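Local coordinates for autoinducer 2 sensor kinase/phosphatase luxQ (Vibrio cholerae, PDB 3C38), which senses the quorum-sensing signal AI-2 through its partner LuxP, acting as a histidine kinase when the signal is absent and as a phosphatase when it is present, at residues A[51-56]-A[141-146]; A[122-127]-A[228-233]. One frame throughout, in Å; residues are numbered along the deposited sequence. Where two conformers were deposited one is given.

Contact 1: A[51-56]-A[141-146]; sequences ASLINA and SSLIEA
Ile54 and Glu145 bring the two backbones closest, CA to CA 6.3 Å, where helix 51-58 lies against the end of strand 134-143 and the loop that leaves it. Leu53 and Leu143, both buried, form the inner part of the contact. Their side chains cross at about a right angle and touch through single methyls, CD2 of Leu53 to CD2 of Leu143 at 3.5 Å. Leu53 swings its CG anti to the backbone N (chi1 171°), which carries the isobutyl group beyond the helix surface to meet the strand. Ile54, the next residue of the helix, buries the largest surface in the contact. Its CD1 lies 3.9 Å from CB of Leu143, but that methyl is modelled too close to Ile144 O, and its placement is less certain than that of the leucine pair. The other branch of Ile54, CG2, is likewise modelled too close to the Glu145 chain, and its packing there is doubtful. Around the leucine pair, Leu53 also rests on Phe68 and Phe69 of helix 65-74, and Leu143 on Leu155 of strand 153-160. Two residues before Leu143, Ser141 OG hydrogen-bonds Asp45 OD1 of helix 22-47, a second tie between this strand and the helical part of the periplasmic sensor domain. Between helix 51-58 and the strand end, then, the grip is apolar: the short helix is seated on one end of the five-stranded sheet by side chains of two adjacent residues, while Leu143's backbone bonds to Val152 and Gly153, at the start of the neighbouring strand 153-160.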
loop_
_atom_site.group_PDB
_atom_site.type_symbol
_atom_site.label_atom_id
_atom_site.label_comp_id
_atom_site.label_asym_id
_atom_site.label_seq_id
_atom_site.Cartn_x
_atom_site.Cartn_y
_atom_site.Cartn_z
ATOM N N ALA A 51 8.226 -22.889 -4.409
ATOM C CA ALA A 51 8.904 -23.526 -5.532
ATOM C C ALA A 51 8.173 -23.235 -6.835
ATOM O O ALA A 51 8.793 -22.847 -7.832
ATOM C CB ALA A 51 8.980 -25.022 -5.306
ATOM N N SER A 52 6.855 -23.424 -6.827
ATOM C CA SER A 52 6.045 -23.168 -8.014
ATOM C C SER A 52 6.446 -21.823 -8.612
ATOM O O SER A 52 6.763 -21.729 -9.797
ATOM C CB SER A 52 4.558 -23.145 -7.655
ATOM O OG SER A 52 4.163 -24.355 -7.040
ATOM N N LEU A 53 6.437 -20.784 -7.783
ATOM C CA LEU A 53 6.812 -19.459 -8.247
ATOM C C LEU A 53 8.222 -19.485 -8.813
ATOM O O LEU A 53 8.453 -19.058 -9.942
ATOM C CB LEU A 53 6.748 -18.442 -7.104
ATOM C CG LEU A 53 7.334 -17.059 -7.427
ATOM C CD1 LEU A 53 6.621 -16.461 -8.625
ATOM C CD2 LEU A 53 7.205 -16.144 -6.220
ATOM N N ILE A 54 9.163 -19.997 -8.028
ATOM C CA ILE A 54 10.553 -20.051 -8.454
ATOM C C ILE A 54 10.768 -20.766 -9.783
ATOM O O ILE A 54 11.499 -20.267 -10.641
ATOM C CB ILE A 54 11.444 -20.714 -7.389
ATOM C CG1 ILE A 54 11.399 -19.907 -6.092
ATOM C CG2 ILE A 54 12.877 -20.772 -7.880
ATOM C CD1 ILE A 54 11.983 -18.513 -6.213
ATOM N N ASN A 55 10.143 -21.923 -9.977
ATOM C CA ASN A 55 10.350 -22.628 -11.237
ATOM C C ASN A 55 9.577 -21.968 -12.377
ATOM O O ASN A 55 10.105 -21.814 -13.482
ATOM C CB ASN A 55 9.994 -24.126 -11.106
ATOM C CG ASN A 55 8.531 -24.434 -11.412
ATOM O OD1 ASN A 55 8.035 -24.158 -12.509
ATOM N ND2 ASN A 55 7.840 -25.031 -10.446
ATOM N N ALA A 56 8.338 -21.565 -12.115
ATOM C CA ALA A 56 7.539 -20.910 -13.145
ATOM C C ALA A 56 8.354 -19.736 -13.659
ATOM O O ALA A 56 8.307 -19.395 -14.843
ATOM C CB ALA A 56 6.220 -20.419 -12.563
ATOM N N SER A 141 10.934 -8.712 -1.900
ATOM C CA SER A 141 11.263 -9.978 -1.260
ATOM C C SER A 141 12.098 -10.842 -2.210
ATOM O O SER A 141 11.673 -11.163 -3.319
ATOM C CB SER A 141 9.988 -10.722 -0.849
ATOM O OG SER A 141 10.302 -11.831 -0.019
ATOM N N SER A 142 13.288 -11.218 -1.759
ATOM C CA SER A 142 14.202 -12.029 -2.563
ATOM C C SER A 142 13.582 -13.336 -3.035
ATOM O O SER A 142 12.861 -13.994 -2.292
ATOM C CB SER A 142 15.459 -12.334 -1.749
ATOM O OG SER A 142 15.940 -11.161 -1.102
ATOM N N LEU A 143 13.858 -13.702 -4.281
ATOM C CA LEU A 143 13.354 -14.949 -4.853
ATOM C C LEU A 143 14.565 -15.853 -5.030
ATOM O O LEU A 143 15.311 -15.728 -6.003
ATOM C CB LEU A 143 12.692 -14.703 -6.210
ATOM C CG LEU A 143 11.393 -13.901 -6.190
ATOM C CD1 LEU A 143 10.951 -13.593 -7.609
ATOM C CD2 LEU A 143 10.319 -14.691 -5.454
ATOM N N ILE A 144 14.766 -16.752 -4.075
ATOM C CA ILE A 144 15.895 -17.669 -4.107
ATOM C C ILE A 144 15.471 -19.035 -4.630
ATOM O O ILE A 144 14.281 -19.339 -4.705
ATOM C CB ILE A 144 16.512 -17.772 -2.707
ATOM C CG1 ILE A 144 17.019 -16.384 -2.305
ATOM C CG2 ILE A 144 17.652 -18.778 -2.692
ATOM C CD1 ILE A 144 17.339 -16.219 -0.841
ATOM N N GLU A 145 16.433 -19.864 -5.006
ATOM C CA GLU A 145 16.075 -21.163 -5.544
ATOM C C GLU A 145 16.536 -22.342 -4.697
ATOM O O GLU A 145 17.533 -22.255 -3.976
ATOM C CB GLU A 145 16.616 -21.293 -6.962
ATOM C CG GLU A 145 15.721 -22.100 -7.863
ATOM C CD GLU A 145 16.447 -23.236 -8.518
ATOM O OE1 GLU A 145 17.692 -23.280 -8.415
ATOM O OE2 GLU A 145 15.774 -24.080 -9.145
ATOM N N ALA A 146 15.793 -23.440 -4.798
ATOM C CA ALA A 146 16.069 -24.664 -4.051
ATOM C C ALA A 146 17.541 -24.911 -3.719
ATOM O O ALA A 146 18.355 -25.203 -4.600
ATOM C CB ALA A 146 15.496 -25.862 -4.803
#

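Contact 2: A[122-127]-A[228-233]; sequences WHLVQT and VPTYLC
Strand 123-127 passes the corner at Tyr231 without pairing with it: Leu124 and Thr230, the closest residues by backbone, have CA atoms 7.9 Å apart, and side chains fill the interval. Leu124 is the centre of the contact. With CG anti to its own N (chi1 172°), it sends CD2 among three residues, 3.7 Å from Thr230 CB, 3.7 Å from Leu232 CG, and over one face of the Tyr231 ring. That last approach is a CH-pi contact, CD2 standing 3.9 Å from the ring centroid and displaced toward the rim, 23° off the normal. Leu232 meets Leu124 tip to tip. Gln126 lies by the phenol end of the same ring, but less surely: in the conformer modelled here, one of two, its chain is too close to Tyr231 OH, and NE2 is placed to bond Leu124 O at poor carbonyl geometry. The phenol OH of Tyr231 is hydrogen-bonded instead to His135 ND1 on strand 134-143, which ties the corner to the five-stranded sheet. Thr230 OG1 accepts from Leu232 N at 3.1 Å, an ST turn that braces the corner, and OG1 also bonds to Leu223 O of strand 216-225. Thr230 OG1, Leu232 N and Tyr231 OH are thus engaged within the corner or with neighbouring strands. The direct join rests chiefly on the Leu124 side chain, above all CD2, held among a threonine, a tyrosine face and a leucine; in this Cache-clan domain, that apolar contact links the five-stranded sheet to the four-stranded one.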
loop_
_atom_site.group_PDB
_atom_site.type_symbol
_atom_site.label_atom_id
_atom_site.label_comp_id
_atom_site.label_asym_id
_atom_site.label_seq_id
_atom_site.Cartn_x
_atom_site.Cartn_y
_atom_site.Cartn_z
ATOM N N TRP A 122 9.103 -1.919 4.168
ATOM C CA TRP A 122 8.134 -1.214 3.347
ATOM C C TRP A 122 8.731 0.143 2.992
ATOM O O TRP A 122 9.427 0.750 3.809
ATOM C CB TRP A 122 6.830 -1.020 4.121
ATOM C CG TRP A 122 5.974 -2.241 4.170
ATOM C CD1 TRP A 122 5.839 -3.112 5.210
ATOM C CD2 TRP A 122 5.145 -2.737 3.115
ATOM N NE1 TRP A 122 4.975 -4.127 4.865
ATOM C CE2 TRP A 122 4.534 -3.921 3.583
ATOM C CE3 TRP A 122 4.862 -2.298 1.813
ATOM C CZ2 TRP A 122 3.650 -4.672 2.798
ATOM C CZ3 TRP A 122 3.986 -3.037 1.032
ATOM C CH2 TRP A 122 3.389 -4.218 1.528
ATOM N N HIS A 123 8.470 0.609 1.775
ATOM C CA HIS A 123 8.979 1.896 1.322
ATOM C C HIS A 123 7.833 2.761 0.819
ATOM O O HIS A 123 7.047 2.329 -0.027
ATOM C CB HIS A 123 9.979 1.711 0.177
ATOM C CG HIS A 123 11.297 1.148 0.604
ATOM N ND1 HIS A 123 12.344 1.938 1.031
ATOM C CD2 HIS A 123 11.737 -0.130 0.676
ATOM C CE1 HIS A 123 13.370 1.170 1.346
ATOM N NE2 HIS A 123 13.030 -0.089 1.139
ATOM N N LEU A 124 7.742 3.979 1.349
ATOM C CA LEU A 124 6.721 4.924 0.928
ATOM C C LEU A 124 7.340 5.681 -0.236
ATOM O O LEU A 124 8.280 6.452 -0.055
ATOM C CB LEU A 124 6.372 5.881 2.069
ATOM C CG LEU A 124 5.453 7.048 1.693
ATOM C CD1 LEU A 124 4.165 6.510 1.080
ATOM C CD2 LEU A 124 5.163 7.892 2.934
ATOM N N VAL A 125 6.832 5.432 -1.435
ATOM C CA VAL A 125 7.346 6.073 -2.634
ATOM C C VAL A 125 6.201 6.683 -3.441
ATOM O O VAL A 125 5.043 6.315 -3.266
ATOM C CB VAL A 125 8.089 5.070 -3.501
ATOM C CG1 VAL A 125 9.195 4.417 -2.690
ATOM C CG2 VAL A 125 7.122 4.031 -4.017
ATOM N N GLN A 126 6.531 7.619 -4.322
ATOM C CA GLN A 126 5.527 8.302 -5.129
ATOM C C GLN A 126 5.956 8.240 -6.578
ATOM O O GLN A 126 7.128 8.411 -6.875
ATOM C CB GLN A 126 5.423 9.773 -4.718
ATOM C CG GLN A 126 5.429 10.033 -3.218
ATOM C CD GLN A 126 6.675 9.509 -2.508
ATOM O OE1 GLN A 126 7.714 10.163 -2.447
ATOM N NE2 GLN A 126 6.562 8.324 -1.964
ATOM N N THR A 127 5.016 8.011 -7.479
ATOM C CA THR A 127 5.342 7.950 -8.888
ATOM C C THR A 127 4.389 8.792 -9.717
ATOM O O THR A 127 3.222 8.961 -9.359
ATOM C CB THR A 127 5.277 6.500 -9.407
ATOM O OG1 THR A 127 5.822 6.440 -10.727
ATOM C CG2 THR A 127 3.842 6.023 -9.469
ATOM N N VAL A 228 9.125 4.310 11.103
ATOM C CA VAL A 228 9.723 5.554 10.614
ATOM C C VAL A 228 8.635 6.583 10.278
ATOM O O VAL A 228 7.658 6.266 9.601
ATOM C CB VAL A 228 10.568 5.298 9.347
ATOM C CG1 VAL A 228 11.229 6.590 8.884
ATOM C CG2 VAL A 228 11.613 4.220 9.631
ATOM N N PRO A 229 8.807 7.839 10.727
ATOM C CA PRO A 229 7.829 8.907 10.477
ATOM C C PRO A 229 7.609 9.182 9.000
ATOM O O PRO A 229 8.561 9.213 8.231
ATOM C CB PRO A 229 8.441 10.124 11.185
ATOM C CG PRO A 229 9.354 9.516 12.229
ATOM C CD PRO A 229 9.967 8.362 11.474
ATOM N N THR A 230 6.356 9.378 8.605
ATOM C CA THR A 230 6.048 9.680 7.214
ATOM C C THR A 230 5.163 10.917 7.160
ATOM O O THR A 230 4.747 11.433 8.199
ATOM C CB THR A 230 5.278 8.544 6.534
ATOM O OG1 THR A 230 3.913 8.558 6.993
ATOM C CG2 THR A 230 5.928 7.205 6.848
ATOM N N TYR A 231 4.869 11.366 5.941
ATOM C CA TYR A 231 4.023 12.530 5.710
ATOM C C TYR A 231 2.546 12.133 5.494
ATOM O O TYR A 231 1.707 12.977 5.181
ATOM C CB TYR A 231 4.545 13.290 4.496
ATOM C CG TYR A 231 4.613 12.456 3.233
ATOM C CD1 TYR A 231 3.457 12.103 2.542
ATOM C CD2 TYR A 231 5.839 12.012 2.730
ATOM C CE1 TYR A 231 3.518 11.324 1.379
ATOM C CE2 TYR A 231 5.915 11.233 1.570
ATOM C CZ TYR A 231 4.753 10.894 0.899
ATOM O OH TYR A 231 4.819 10.128 -0.250
ATOM N N LEU A 232 2.238 10.845 5.641
ATOM C CA LEU A 232 0.870 10.360 5.481
ATOM C C LEU A 232 0.098 10.723 6.746
ATOM O O LEU A 232 0.410 10.224 7.826
ATOM C CB LEU A 232 0.857 8.845 5.307
ATOM C CG LEU A 232 1.624 8.271 4.114
ATOM C CD1 LEU A 232 1.634 6.736 4.221
ATOM C CD2 LEU A 232 0.993 8.735 2.794
ATOM N N CYS A 233 -0.902 11.594 6.608
ATOM C CA CYS A 233 -1.701 12.030 7.747
ATOM C C CYS A 233 -3.155 11.566 7.707
ATOM O O CYS A 233 -3.891 11.816 6.755
ATOM C CB CYS A 233 -1.670 13.555 7.857
ATOM S SG CYS A 233 -2.639 14.228 9.244
#

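From the N terminus, helix 22-47 leads into 51-56, the first half of contact 1. The chain then builds helix 65-74, strands 83-88 and 91-95, the latter at one edge of the sheet, and helix 106-115 before reaching 122-127. Strand 134-143 follows at once, and its end closes contact 1 over 84 intervening residues. Contact 2 closes only at 228-233, after the second sheet has been largely made, so the two loops cross rather than nest. Strands 123-127 and 134-143 are neighbours in the five-stranded sheet, which therefore has contact 1 joining it to a helix and contact 2 joining it to the four-stranded sheet. The contacts do not touch: their centres lie about 29 Å apart and their nearest atoms about 9 Å.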